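PDB 4GUC: protein BA_2500 from Bacillus anthracis, which is of unknown function but belongs to the DUF5065 family and, with its strand-rich fold, probably resembles the immunoglobulin-like domains of the E-set clan. Local coordinates for residues A[27-32]-A[38-43]; A[34-39]-A[95-100]; A[57-62]-A[67-72]; A[99-104]-A[110-115]. All blocks are in the same frame, centred on the assembly; numbering follows the deposited sequence. Where two conformers were deposited one is given.

Contact 1: residues A[27-32]-A[38-43]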
loop_
_atom_site.group_PDB
_atom_site.type_symbol
_atom_site.label_atom_id
_atom_site.label_comp_id
_atom_site.label_asym_id
_atom_site.label_seq_id
_atom_site.Cartn_x
_atom_site.Cartn_y
_atom_site.Cartn_z
ATOM N N GLU A 27 6.801 10.149 -0.265
ATOM C CA GLU A 27 6.977 10.172 1.198
ATOM C C GLU A 27 5.712 10.139 2.020
ATOM O O GLU A 27 5.719 9.597 3.139
ATOM C CB GLU A 27 7.934 11.322 1.583
ATOM C CG GLU A 27 9.347 11.042 0.999
ATOM C CD GLU A 27 10.422 12.091 1.236
ATOM O OE1 GLU A 27 10.241 12.945 2.140
ATOM O OE2 GLU A 27 11.470 12.014 0.506
ATOM N N GLU A 28 4.600 10.604 1.447
ATOM C CA GLU A 28 3.321 10.598 2.157
ATOM C C GLU A 28 2.859 9.165 2.442
ATOM O O GLU A 28 2.028 8.944 3.338
ATOM C CB GLU A 28 2.222 11.373 1.405
ATOM C CG GLU A 28 2.455 12.858 1.208
ATOM C CD GLU A 28 3.587 13.212 0.250
ATOM O OE1 GLU A 28 4.004 12.339 -0.550
ATOM O OE2 GLU A 28 4.040 14.385 0.277
ATOM N N LEU A 29 3.343 8.192 1.654
ATOM C CA LEU A 29 2.987 6.797 1.893
ATOM C C LEU A 29 3.951 6.040 2.806
ATOM O O LEU A 29 3.721 4.879 3.165
ATOM C CB LEU A 29 2.871 5.998 0.594
ATOM C CG LEU A 29 1.644 6.204 -0.260
ATOM C CD1 LEU A 29 1.799 5.538 -1.640
ATOM C CD2 LEU A 29 0.432 5.610 0.494
ATOM N N ALA A 30 5.070 6.672 3.185
ATOM C CA ALA A 30 6.117 6.040 4.043
ATOM C C ALA A 30 5.862 6.237 5.549
ATOM O O ALA A 30 6.523 7.028 6.219
ATOM C CB ALA A 30 7.490 6.562 3.652
ATOM N N VAL A 31 5.017 5.356 6.081
ATOM C CA VAL A 31 4.527 5.372 7.446
ATOM C C VAL A 31 5.472 4.864 8.528
ATOM O O VAL A 31 5.255 5.094 9.715
ATOM C CB VAL A 31 3.165 4.546 7.508
ATOM C CG1 VAL A 31 2.129 5.206 6.565
ATOM C CG2 VAL A 31 3.332 3.066 7.108
ATOM N N GLY A 32 6.490 4.137 8.092
ATOM C CA GLY A 32 7.458 3.583 9.018
ATOM C C GLY A 32 6.884 2.293 9.553
ATOM O O GLY A 32 5.817 1.855 9.143
ATOM N N ASP A 38 -1.901 0.184 16.192
ATOM C CA ASP A 38 -1.642 1.449 15.489
ATOM C C ASP A 38 -2.676 1.624 14.369
ATOM O O ASP A 38 -3.488 0.732 14.065
ATOM C CB ASP A 38 -0.233 1.493 14.864
ATOM C CG ASP A 38 0.885 1.593 15.884
ATOM O OD1 ASP A 38 0.624 1.894 17.067
ATOM O OD2 ASP A 38 2.064 1.415 15.475
ATOM N N THR A 39 -2.646 2.790 13.743
ATOM C CA THR A 39 -3.551 3.073 12.648
ATOM C C THR A 39 -2.756 3.631 11.485
ATOM O O THR A 39 -1.848 4.418 11.672
ATOM C CB THR A 39 -4.637 4.117 13.046
ATOM O OG1 THR A 39 -5.457 3.596 14.123
ATOM C CG2 THR A 39 -5.545 4.491 11.867
ATOM N N PHE A 40 -3.028 3.137 10.288
ATOM C CA PHE A 40 -2.396 3.633 9.052
ATOM C C PHE A 40 -3.291 4.813 8.685
ATOM O O PHE A 40 -4.489 4.630 8.539
ATOM C CB PHE A 40 -2.437 2.530 7.992
ATOM C CG PHE A 40 -1.949 2.938 6.644
ATOM C CD1 PHE A 40 -0.625 2.746 6.260
ATOM C CD2 PHE A 40 -2.816 3.518 5.742
ATOM C CE1 PHE A 40 -0.177 3.124 4.993
ATOM C CE2 PHE A 40 -2.366 3.887 4.464
ATOM C CZ PHE A 40 -1.047 3.675 4.104
ATOM N N ASP A 41 -2.730 6.015 8.516
ATOM C CA ASP A 41 -3.568 7.189 8.206
ATOM C C ASP A 41 -2.711 8.180 7.450
ATOM O O ASP A 41 -1.816 8.801 8.025
ATOM C CB ASP A 41 -4.139 7.724 9.530
ATOM C CG ASP A 41 -5.110 8.915 9.380
ATOM O OD1 ASP A 41 -5.285 9.490 8.285
ATOM O OD2 ASP A 41 -5.746 9.281 10.421
ATOM N N VAL A 42 -2.978 8.294 6.156
ATOM C CA VAL A 42 -2.238 9.181 5.264
ATOM C C VAL A 42 -3.122 10.087 4.425
ATOM O O VAL A 42 -4.226 9.708 4.051
ATOM C CB VAL A 42 -1.330 8.347 4.309
ATOM C CG1 VAL A 42 -0.389 7.429 5.148
ATOM C CG2 VAL A 42 -2.130 7.481 3.363
ATOM N N THR A 43 -2.617 11.275 4.094
ATOM C CA THR A 43 -3.325 12.248 3.229
ATOM C C THR A 43 -2.366 12.514 2.063
ATOM O O THR A 43 -1.210 12.893 2.293
ATOM C CB THR A 43 -3.733 13.535 3.944
ATOM O OG1 THR A 43 -4.703 13.210 4.944
ATOM C CG2 THR A 43 -4.368 14.536 2.950
HETATM O O HOH W 1 0.731 11.086 4.422
#
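Glu28 O lies opposite Val42 and is reached by two kinds of partner: a methyl group of the valine and a water that leads on to the strand. The water donates to Glu28 O at 2.7 Å and accepts a weak bond from Thr43 N at 3.4 Å, so the 3-10 segment 27-29 and the strand 39-43 are bridged by solvent and not by a direct polar bond. Beside the water, Val42 CG1 rests 3.4 Å from Glu28 O. The side-chain packing beyond it is apolar, apart from Glu28 CG, 3.8 Å from Thr43 O. Val31 approaches Phe40 at about a right angle, with Val31 CG1 lying 3.5 Å from Phe40 CE1, and the same methyl meets Val42 CG1 at 3.6 Å. Phe40 holds its CG anti to the backbone N (chi1 174°), which carries the ring along the strand toward Val31; Val42 CG1 lies over one ring face, offset toward the rim. At the ring edge, near its plane, sits Leu29 CD2, 4.4 Å from Phe40 CZ. Branched valines suit this place: Val31 sets both methyls against the ring, while Val42 divides its two between the ring face (CG1) and Leu29 (CG2). Val42 and Phe40 also bond through their backbones to strand 84-90. The loop is therefore probably held to the strand mainly by hydrophobic burial, with one water taking up the carbonyl that the valine side chain partly covers.

Contact 2: residues A[34-39]-A[95-100]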
loop_
_atom_site.group_PDB
_atom_site.type_symbol
_atom_site.label_atom_id
_atom_site.label_comp_id
_atom_site.label_asym_id
_atom_site.label_seq_id
_atom_site.Cartn_x
_atom_site.Cartn_y
_atom_site.Cartn_z
ATOM N N LEU A 34 4.979 -0.300 11.930
ATOM C CA LEU A 34 3.734 -0.216 12.715
ATOM C C LEU A 34 3.569 -1.436 13.625
ATOM O O LEU A 34 4.183 -2.491 13.383
ATOM C CB LEU A 34 2.529 -0.100 11.760
ATOM C CG LEU A 34 2.519 1.102 10.797
ATOM C CD1 LEU A 34 1.322 1.077 9.864
ATOM C CD2 LEU A 34 2.540 2.386 11.611
ATOM N N LYS A 35 2.790 -1.274 14.689
ATOM C CA LYS A 35 2.498 -2.347 15.635
ATOM C C LYS A 35 0.995 -2.562 15.701
ATOM O O LYS A 35 0.223 -1.657 15.380
ATOM C CB LYS A 35 2.989 -1.993 17.038
ATOM C CG LYS A 35 4.493 -2.023 17.222
ATOM C CD LYS A 35 4.889 -1.508 18.605
ATOM C CE LYS A 35 4.285 -2.295 19.783
ATOM N NZ LYS A 35 5.030 -3.553 20.136
ATOM N N HIS A 36 0.572 -3.773 16.061
ATOM C CA HIS A 36 -0.855 -4.036 16.223
ATOM C C HIS A 36 -1.383 -2.985 17.202
ATOM O O HIS A 36 -0.769 -2.751 18.251
ATOM C CB HIS A 36 -1.167 -5.440 16.770
ATOM C CG HIS A 36 -0.752 -6.557 15.861
ATOM N ND1 HIS A 36 -0.269 -7.769 16.321
ATOM C CD2 HIS A 36 -0.676 -6.611 14.509
ATOM C CE1 HIS A 36 0.007 -8.549 15.288
ATOM N NE2 HIS A 36 -0.195 -7.853 14.175
ATOM N N GLY A 37 -2.495 -2.343 16.851
ATOM C CA GLY A 37 -3.097 -1.298 17.683
ATOM C C GLY A 37 -2.896 0.065 17.065
ATOM O O GLY A 37 -3.621 1.012 17.415
ATOM N N ASP A 38 -1.901 0.184 16.192
ATOM C CA ASP A 38 -1.642 1.449 15.489
ATOM C C ASP A 38 -2.676 1.624 14.369
ATOM O O ASP A 38 -3.488 0.732 14.065
ATOM C CB ASP A 38 -0.233 1.493 14.864
ATOM C CG ASP A 38 0.885 1.593 15.884
ATOM O OD1 ASP A 38 0.624 1.894 17.067
ATOM O OD2 ASP A 38 2.064 1.415 15.475
ATOM N N THR A 39 -2.646 2.790 13.743
ATOM C CA THR A 39 -3.551 3.073 12.648
ATOM C C THR A 39 -2.756 3.631 11.485
ATOM O O THR A 39 -1.848 4.418 11.672
ATOM C CB THR A 39 -4.637 4.117 13.046
ATOM O OG1 THR A 39 -5.457 3.596 14.123
ATOM C CG2 THR A 39 -5.545 4.491 11.867
ATOM N N TYR A 95 -3.124 -8.686 10.450
ATOM C CA TYR A 95 -1.869 -8.431 9.775
ATOM C C TYR A 95 -0.762 -9.187 10.545
ATOM O O TYR A 95 -0.170 -8.647 11.496
ATOM C CB TYR A 95 -1.545 -6.938 9.775
ATOM C CG TYR A 95 -2.510 -6.061 8.997
ATOM C CD1 TYR A 95 -3.700 -5.616 9.571
ATOM C CD2 TYR A 95 -2.224 -5.651 7.684
ATOM C CE1 TYR A 95 -4.595 -4.785 8.858
ATOM C CE2 TYR A 95 -3.093 -4.831 6.978
ATOM C CZ TYR A 95 -4.282 -4.407 7.572
ATOM O OH TYR A 95 -5.168 -3.589 6.908
ATOM N N ASN A 96 -0.455 -10.392 10.078
ATOM C CA ASN A 96 0.572 -11.236 10.665
ATOM C C ASN A 96 1.921 -10.516 10.714
ATOM O O ASN A 96 2.289 -9.856 9.745
ATOM C CB ASN A 96 0.718 -12.457 9.761
ATOM C CG ASN A 96 -0.577 -13.246 9.630
ATOM O OD1 ASN A 96 -1.148 -13.340 8.535
ATOM N ND2 ASN A 96 -1.091 -13.740 10.753
ATOM N N PRO A 97 2.659 -10.604 11.841
ATOM C CA PRO A 97 3.948 -9.931 11.813
ATOM C C PRO A 97 4.767 -10.256 10.546
ATOM O O PRO A 97 4.858 -11.406 10.130
ATOM C CB PRO A 97 4.625 -10.429 13.085
ATOM C CG PRO A 97 3.466 -10.654 14.018
ATOM C CD PRO A 97 2.417 -11.261 13.139
ATOM N N GLY A 98 5.301 -9.229 9.912
ATOM C CA GLY A 98 6.092 -9.413 8.704
ATOM C C GLY A 98 6.360 -8.095 8.019
ATOM O O GLY A 98 6.275 -7.041 8.657
ATOM N N THR A 99 6.690 -8.168 6.731
ATOM C CA THR A 99 7.024 -7.007 5.915
ATOM C C THR A 99 5.876 -6.700 4.975
ATOM O O THR A 99 5.304 -7.598 4.354
ATOM C CB THR A 99 8.328 -7.251 5.144
ATOM O OG1 THR A 99 9.374 -7.521 6.089
ATOM C CG2 THR A 99 8.722 -6.072 4.282
ATOM N N TYR A 100 5.528 -5.415 4.873
ATOM C CA TYR A 100 4.403 -4.924 4.061
ATOM C C TYR A 100 4.764 -3.715 3.241
ATOM O O TYR A 100 5.840 -3.159 3.437
ATOM C CB TYR A 100 3.259 -4.556 5.018
ATOM C CG TYR A 100 2.640 -5.750 5.722
ATOM C CD1 TYR A 100 3.227 -6.316 6.840
ATOM C CD2 TYR A 100 1.443 -6.295 5.270
ATOM C CE1 TYR A 100 2.668 -7.432 7.485
ATOM C CE2 TYR A 100 0.874 -7.395 5.904
ATOM C CZ TYR A 100 1.499 -7.971 7.007
ATOM O OH TYR A 100 0.908 -9.065 7.641
#
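A type II beta turn from Lys35 to Asp38 carries the chain out of the short strand 34-35, and its second residue, His36, reaches across to the loop that leads into strand 98-106. His36 NE2 donates to Tyr95 O at 2.8 Å with an N-H...O angle of 165°, nearly straight. The acceptor lies in the imidazole plane at the ring edge, where a ring N-H points, whereas the donor is tilted 31° from the carbonyl plane of Tyr95. With CG anti to the carbonyl carbon (chi1 -64°), the ring swings away from the turn toward the far loop. Pro97 completes the contact: its CD stands 4.2 Å from His36 CE1, again near the plane of the ring and at its edge. Histidine suits the place because it combines a directional N-H with an apolar ring edge that can lie against proline. The turn has its own bonds, Asp38 N to Lys35 O and Lys35 N to Asp38 OD2, and its third position is Gly37, whose positive phi fits a type II turn. Within 95-100, Tyr100 OH donates to Asn96 O at 2.6 Å, which ties the strand back to the loop carrying Tyr95 O. His36 also pairs through its backbone with Ser119, while the Tyr95 ring packs on strands 69-76, 84-90 and 109-119, so the contact joins the turn to the loop before strand 98-106, beside the C-terminal end of the last strand.

Contact 3: residues A[57-62]-A[67-72]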
loop_
_atom_site.group_PDB
_atom_site.type_symbol
_atom_site.label_atom_id
_atom_site.label_comp_id
_atom_site.label_asym_id
_atom_site.label_seq_id
_atom_site.Cartn_x
_atom_site.Cartn_y
_atom_site.Cartn_z
ATOM N N TYR A 57 -0.111 -4.524 0.929
ATOM C CA TYR A 57 0.291 -5.865 0.565
ATOM C C TYR A 57 1.368 -6.381 1.510
ATOM O O TYR A 57 2.212 -5.626 1.993
ATOM C CB TYR A 57 0.958 -5.889 -0.812
ATOM C CG TYR A 57 0.139 -5.522 -2.045
ATOM C CD1 TYR A 57 -0.464 -6.510 -2.816
ATOM C CD2 TYR A 57 0.036 -4.216 -2.500
ATOM C CE1 TYR A 57 -1.166 -6.206 -3.983
ATOM C CE2 TYR A 57 -0.663 -3.903 -3.650
ATOM C CZ TYR A 57 -1.244 -4.893 -4.405
ATOM O OH TYR A 57 -1.881 -4.504 -5.552
ATOM N N GLN A 58 1.362 -7.690 1.759
ATOM C CA GLN A 58 2.396 -8.329 2.529
ATOM C C GLN A 58 3.437 -8.850 1.515
ATOM O O GLN A 58 3.100 -9.342 0.436
ATOM C CB GLN A 58 1.847 -9.524 3.317
ATOM C CG GLN A 58 2.882 -10.189 4.177
ATOM C CD GLN A 58 2.393 -11.491 4.784
ATOM O OE1 GLN A 58 2.635 -12.547 4.198
ATOM N NE2 GLN A 58 1.615 -11.418 5.834
ATOM N N LEU A 59 4.717 -8.723 1.855
ATOM C CA LEU A 59 5.809 -9.205 1.009
ATOM C C LEU A 59 6.236 -10.571 1.587
ATOM O O LEU A 59 6.795 -10.628 2.701
ATOM C CB LEU A 59 6.972 -8.189 0.999
ATOM C CG LEU A 59 8.243 -8.573 0.219
ATOM C CD1 LEU A 59 7.968 -8.981 -1.186
ATOM C CD2 LEU A 59 9.250 -7.440 0.229
ATOM N N SER A 60 6.011 -11.651 0.838
ATOM C CA SER A 60 6.371 -12.967 1.307
ATOM C C SER A 60 6.398 -13.924 0.147
ATOM O O SER A 60 5.748 -13.726 -0.874
ATOM C CB SER A 60 5.437 -13.435 2.414
ATOM O OG SER A 60 4.105 -13.531 1.979
ATOM N N GLY A 61 7.172 -14.980 0.313
ATOM C CA GLY A 61 7.297 -15.978 -0.723
ATOM C C GLY A 61 8.749 -16.284 -1.015
ATOM O O GLY A 61 9.668 -15.683 -0.460
ATOM N N ASN A 62 8.941 -17.234 -1.906
ATOM C CA ASN A 62 10.246 -17.653 -2.281
ATOM C C ASN A 62 10.810 -16.665 -3.293
ATOM O O ASN A 62 10.082 -16.055 -4.047
ATOM C CB ASN A 62 10.161 -19.032 -2.943
ATOM C CG ASN A 62 11.512 -19.612 -3.233
ATOM O OD1 ASN A 62 11.948 -19.571 -4.362
ATOM N ND2 ASN A 62 12.231 -20.057 -2.191
ATOM N N ILE A 67 5.216 -13.760 -8.205
ATOM C CA ILE A 67 4.329 -12.976 -7.328
ATOM C C ILE A 67 4.723 -13.114 -5.884
ATOM O O ILE A 67 4.737 -14.217 -5.338
ATOM C CB ILE A 67 2.840 -13.388 -7.500
ATOM C CG1 ILE A 67 2.380 -13.086 -8.933
ATOM C CG2 ILE A 67 1.946 -12.618 -6.506
ATOM C CD1 ILE A 67 0.963 -13.556 -9.261
ATOM N N ASN A 68 5.165 -12.002 -5.285
ATOM C CA ASN A 68 5.544 -11.999 -3.867
ATOM C C ASN A 68 4.848 -10.913 -3.028
ATOM O O ASN A 68 5.221 -10.684 -1.885
ATOM C CB ASN A 68 7.063 -12.016 -3.640
ATOM C CG ASN A 68 7.757 -10.733 -4.076
ATOM O OD1 ASN A 68 7.125 -9.725 -4.353
ATOM N ND2 ASN A 68 9.090 -10.756 -4.073
ATOM N N LEU A 69 3.855 -10.253 -3.630
ATOM C CA LEU A 69 3.019 -9.227 -2.957
ATOM C C LEU A 69 1.614 -9.842 -2.790
ATOM O O LEU A 69 1.061 -10.351 -3.766
ATOM C CB LEU A 69 2.972 -7.930 -3.745
ATOM C CG LEU A 69 4.309 -7.197 -3.842
ATOM C CD1 LEU A 69 4.141 -5.863 -4.613
ATOM C CD2 LEU A 69 4.917 -6.957 -2.451
ATOM N N HIS A 70 1.059 -9.858 -1.580
ATOM C CA HIS A 70 -0.236 -10.471 -1.297
ATOM C C HIS A 70 -1.115 -9.428 -0.659
ATOM O O HIS A 70 -0.783 -8.889 0.400
ATOM C CB HIS A 70 0.037 -11.659 -0.378
ATOM C CG HIS A 70 1.121 -12.548 -0.913
ATOM N ND1 HIS A 70 0.914 -13.418 -1.964
ATOM C CD2 HIS A 70 2.430 -12.666 -0.580
ATOM C CE1 HIS A 70 2.046 -14.047 -2.237
ATOM N NE2 HIS A 70 2.979 -13.611 -1.410
ATOM N N ARG A 71 -2.247 -9.125 -1.274
ATOM C CA ARG A 71 -3.136 -8.086 -0.773
ATOM C C ARG A 71 -3.774 -8.401 0.567
ATOM O O ARG A 71 -4.375 -9.454 0.740
ATOM C CB ARG A 71 -4.248 -7.811 -1.797
ATOM C CG ARG A 71 -5.095 -6.556 -1.429
ATOM C CD ARG A 71 -6.267 -6.319 -2.343
ATOM N NE ARG A 71 -7.248 -7.403 -2.284
ATOM C CZ ARG A 71 -7.367 -8.409 -3.163
ATOM N NH1 ARG A 71 -6.597 -8.491 -4.244
ATOM N NH2 ARG A 71 -8.293 -9.342 -2.975
ATOM N N TYR A 72 -3.600 -7.509 1.537
ATOM C CA TYR A 72 -4.216 -7.625 2.863
ATOM C C TYR A 72 -5.369 -6.652 3.044
ATOM O O TYR A 72 -6.288 -6.925 3.830
ATOM C CB TYR A 72 -3.185 -7.471 4.012
ATOM C CG TYR A 72 -2.624 -8.805 4.455
ATOM C CD1 TYR A 72 -1.888 -9.604 3.585
ATOM C CD2 TYR A 72 -2.824 -9.261 5.751
ATOM C CE1 TYR A 72 -1.409 -10.844 3.977
ATOM C CE2 TYR A 72 -2.308 -10.492 6.168
ATOM C CZ TYR A 72 -1.606 -11.269 5.281
ATOM O OH TYR A 72 -1.098 -12.504 5.675
HETATM O O HOH W 2 9.850 -13.489 -5.388
#
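Gln58 and His70 form the antiparallel hydrogen-bonded pair of this hairpin, with Gln58 N to His70 O at 2.8 Å and His70 N to Gln58 O at 2.9 Å. Past the strand ends Ser60 N donates to Asn68 O at 3.0 Å. Histidine suits position 70 because its ring N-H reaches past the last ladder pair: His70 NE2 donates to Ser60 O at 2.8 Å, with the carbonyl oxygen in the imidazole plane but the donor 41° above the carbonyl plane. Ser60 OG, held between backbone N and carbonyl carbon (chi1 61°), is turned back along its own strand to Gln58 OE1, which it meets on a lone pair. Bonds at both ends, OE1 to Ser60 OG and NE2 to Tyr100 OH, set the rotation of the amide as it crosses Tyr72 obliquely, the two planes 35° apart, while Gln58 CB rests 3.6 Å from Tyr72 CE1. Tyr72 OH bonds to Asn96. On the other face Tyr57 crosses Leu69 at about a right angle, Tyr57 CD1 to Leu69 CB being 3.8 Å, and Tyr57 OH and Arg71 both reach Asp9. Leu59 CD1 lies 3.9 Å from Leu69 CD2. The arrangement is a two-stranded antiparallel beta hairpin, with Gln58 and His70 on one face and Tyr57, Leu59, Leu69 and Arg71 on the other.

Contact 4: residues A[99-104]-A[110-115]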
loop_
_atom_site.group_PDB
_atom_site.type_symbol
_atom_site.label_atom_id
_atom_site.label_comp_id
_atom_site.label_asym_id
_atom_site.label_seq_id
_atom_site.Cartn_x
_atom_site.Cartn_y
_atom_site.Cartn_z
ATOM N N THR A 99 6.690 -8.168 6.731
ATOM C CA THR A 99 7.024 -7.007 5.915
ATOM C C THR A 99 5.876 -6.700 4.975
ATOM O O THR A 99 5.304 -7.598 4.354
ATOM C CB THR A 99 8.328 -7.251 5.144
ATOM O OG1 THR A 99 9.374 -7.521 6.089
ATOM C CG2 THR A 99 8.722 -6.072 4.282
ATOM N N TYR A 100 5.528 -5.415 4.873
ATOM C CA TYR A 100 4.403 -4.924 4.061
ATOM C C TYR A 100 4.764 -3.715 3.241
ATOM O O TYR A 100 5.840 -3.159 3.437
ATOM C CB TYR A 100 3.259 -4.556 5.018
ATOM C CG TYR A 100 2.640 -5.750 5.722
ATOM C CD1 TYR A 100 3.227 -6.316 6.840
ATOM C CD2 TYR A 100 1.443 -6.295 5.270
ATOM C CE1 TYR A 100 2.668 -7.432 7.485
ATOM C CE2 TYR A 100 0.874 -7.395 5.904
ATOM C CZ TYR A 100 1.499 -7.971 7.007
ATOM O OH TYR A 100 0.908 -9.065 7.641
ATOM N N VAL A 101 3.870 -3.335 2.329
ATOM C CA VAL A 101 4.081 -2.136 1.518
ATOM C C VAL A 101 2.749 -1.551 1.144
ATOM O O VAL A 101 1.787 -2.289 0.915
ATOM C CB VAL A 101 4.936 -2.384 0.231
ATOM C CG1 VAL A 101 4.306 -3.396 -0.693
ATOM C CG2 VAL A 101 5.244 -1.061 -0.512
ATOM N N ALA A 102 2.653 -0.216 1.150
ATOM C CA ALA A 102 1.440 0.487 0.758
ATOM C C ALA A 102 1.643 0.998 -0.665
ATOM O O ALA A 102 2.661 1.640 -0.979
ATOM C CB ALA A 102 1.108 1.641 1.706
ATOM N N VAL A 103 0.661 0.719 -1.521
ATOM C CA VAL A 103 0.692 1.100 -2.920
ATOM C C VAL A 103 -0.571 1.860 -3.279
ATOM O O VAL A 103 -1.659 1.463 -2.859
ATOM C CB VAL A 103 0.778 -0.172 -3.835
ATOM C CG1 VAL A 103 0.767 0.165 -5.313
ATOM C CG2 VAL A 103 2.021 -0.994 -3.469
HETATM N N MSE A 104 -0.438 2.947 -4.038
HETATM C CA MSE A 104 -1.562 3.711 -4.513
HETATM C C MSE A 104 -1.668 3.645 -6.019
HETATM O O MSE A 104 -0.653 3.808 -6.729
HETATM C CB MSE A 104 -1.480 5.179 -4.093
HETATM C CG MSE A 104 -2.730 6.000 -4.499
HETATM SE SE MSE A 104 -2.791 7.830 -3.947
HETATM C CE MSE A 104 -1.404 8.508 -5.070
ATOM N N TYR A 110 1.189 4.270 -10.692
ATOM C CA TYR A 110 1.355 3.667 -9.389
ATOM C C TYR A 110 2.405 4.379 -8.553
ATOM O O TYR A 110 3.423 4.825 -9.081
ATOM C CB TYR A 110 1.732 2.200 -9.504
ATOM C CG TYR A 110 0.631 1.351 -10.107
ATOM C CD1 TYR A 110 -0.334 0.767 -9.317
ATOM C CD2 TYR A 110 0.568 1.127 -11.465
ATOM C CE1 TYR A 110 -1.315 -0.033 -9.868
ATOM C CE2 TYR A 110 -0.421 0.368 -12.020
ATOM C CZ TYR A 110 -1.379 -0.204 -11.200
ATOM O OH TYR A 110 -2.364 -1.023 -11.735
ATOM N N TYR A 111 2.134 4.425 -7.254
ATOM C CA TYR A 111 2.963 5.057 -6.224
ATOM C C TYR A 111 3.135 4.142 -5.037
ATOM O O TYR A 111 2.275 3.262 -4.831
ATOM C CB TYR A 111 2.285 6.351 -5.759
ATOM C CG TYR A 111 2.012 7.285 -6.919
ATOM C CD1 TYR A 111 2.939 8.231 -7.295
ATOM C CD2 TYR A 111 0.842 7.178 -7.673
ATOM C CE1 TYR A 111 2.715 9.069 -8.418
ATOM C CE2 TYR A 111 0.608 7.996 -8.771
ATOM C CZ TYR A 111 1.531 8.938 -9.127
ATOM O OH TYR A 111 1.269 9.756 -10.226
ATOM N N TYR A 112 4.229 4.249 -4.288
ATOM C CA TYR A 112 4.401 3.376 -3.127
ATOM C C TYR A 112 5.191 4.101 -2.060
ATOM O O TYR A 112 5.800 5.133 -2.340
ATOM C CB TYR A 112 5.032 2.039 -3.535
ATOM C CG TYR A 112 6.498 2.081 -3.843
ATOM C CD1 TYR A 112 7.423 1.263 -3.163
ATOM C CD2 TYR A 112 7.005 2.957 -4.799
ATOM C CE1 TYR A 112 8.791 1.338 -3.438
ATOM C CE2 TYR A 112 8.349 3.011 -5.074
ATOM C CZ TYR A 112 9.245 2.227 -4.378
ATOM O OH TYR A 112 10.581 2.334 -4.698
ATOM N N GLY A 113 5.178 3.573 -0.840
ATOM C CA GLY A 113 5.881 4.181 0.284
ATOM C C GLY A 113 7.061 3.382 0.816
ATOM O O GLY A 113 7.622 3.733 1.867
ATOM N N GLY A 114 7.493 2.385 0.038
ATOM C CA GLY A 114 8.574 1.493 0.412
ATOM C C GLY A 114 8.114 0.482 1.459
ATOM O O GLY A 114 7.141 0.704 2.192
ATOM N N SER A 115 8.820 -0.626 1.586
ATOM C CA SER A 115 8.445 -1.607 2.573
ATOM C C SER A 115 8.578 -1.124 4.027
ATOM O O SER A 115 9.348 -0.223 4.331
ATOM C CB SER A 115 9.290 -2.858 2.352
ATOM O OG SER A 115 10.667 -2.563 2.493
HETATM O O HOH W 3 4.597 1.750 1.906
#
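Met104 and Tyr111 face each other as an antiparallel hydrogen-bonded pair, and their side chains meet slantwise on the same face of the sheet. Residue 104 is a selenomethionine, its chain extended from CG anti to the backbone N (chi1 -176°) and bent only at the last torsion, which brings Met104 CE 3.7 Å from Tyr111 CD2. The methionine side chain, here carrying selenium in place of sulfur, is long and flexible enough for its end to settle against the ring. The backbone beneath is tied by Met104 N to Tyr111 O at 2.8 Å and Tyr111 N to Met104 O at 2.9 Å. On the opposite face, Val103 and Tyr112 form the non-hydrogen-bonded pair. Here Tyr112 CG takes the position between backbone N and carbonyl carbon (chi1 75°), which lays the ring back toward Val101; Val101 CG2 touches it at the edge, 4.1 Å from Tyr112 CD1. Val103 CG1 also reaches obliquely to Tyr110 CD1 at 4.2 Å. Beyond Tyr112 the strand departs from regular pairing: Gly113 N still reaches Ala102 O at 3.2 Å, but a water accepts from Ala102 N and lies 2.8 Å from Gly114 O. Gly114 has positive phi, which glycine tolerates readily. Helix 16-22 covers Val101, Val103 and Tyr112, whose OH bonds to His20, while strand 53-59 flanks 98-106 along its other edge through the backbones of Tyr57 and Leu59.

In the fold
The centre of contact 4 is about 4 Å from the centre of the chain, and most of its residues are buried; contacts 1, 2 and 3 lie farther out, with more of their residues reaching the surface. Contacts 3 and 4 are hairpins of one sheet, joined where strands 53-59 and 98-106 run side by side, and both depend on backbone ladders. Contact 2 shares the start of strand 98-106 with contact 4 but joins loops through one imidazole bond. Contact 1 rests on methyls, a phenyl ring and one water, its strand belonging to a separate two-stranded sheet; Phe40 packs on Ala102, joining the two sheets, while Leu29 of the preceding loop packs on Tyr112.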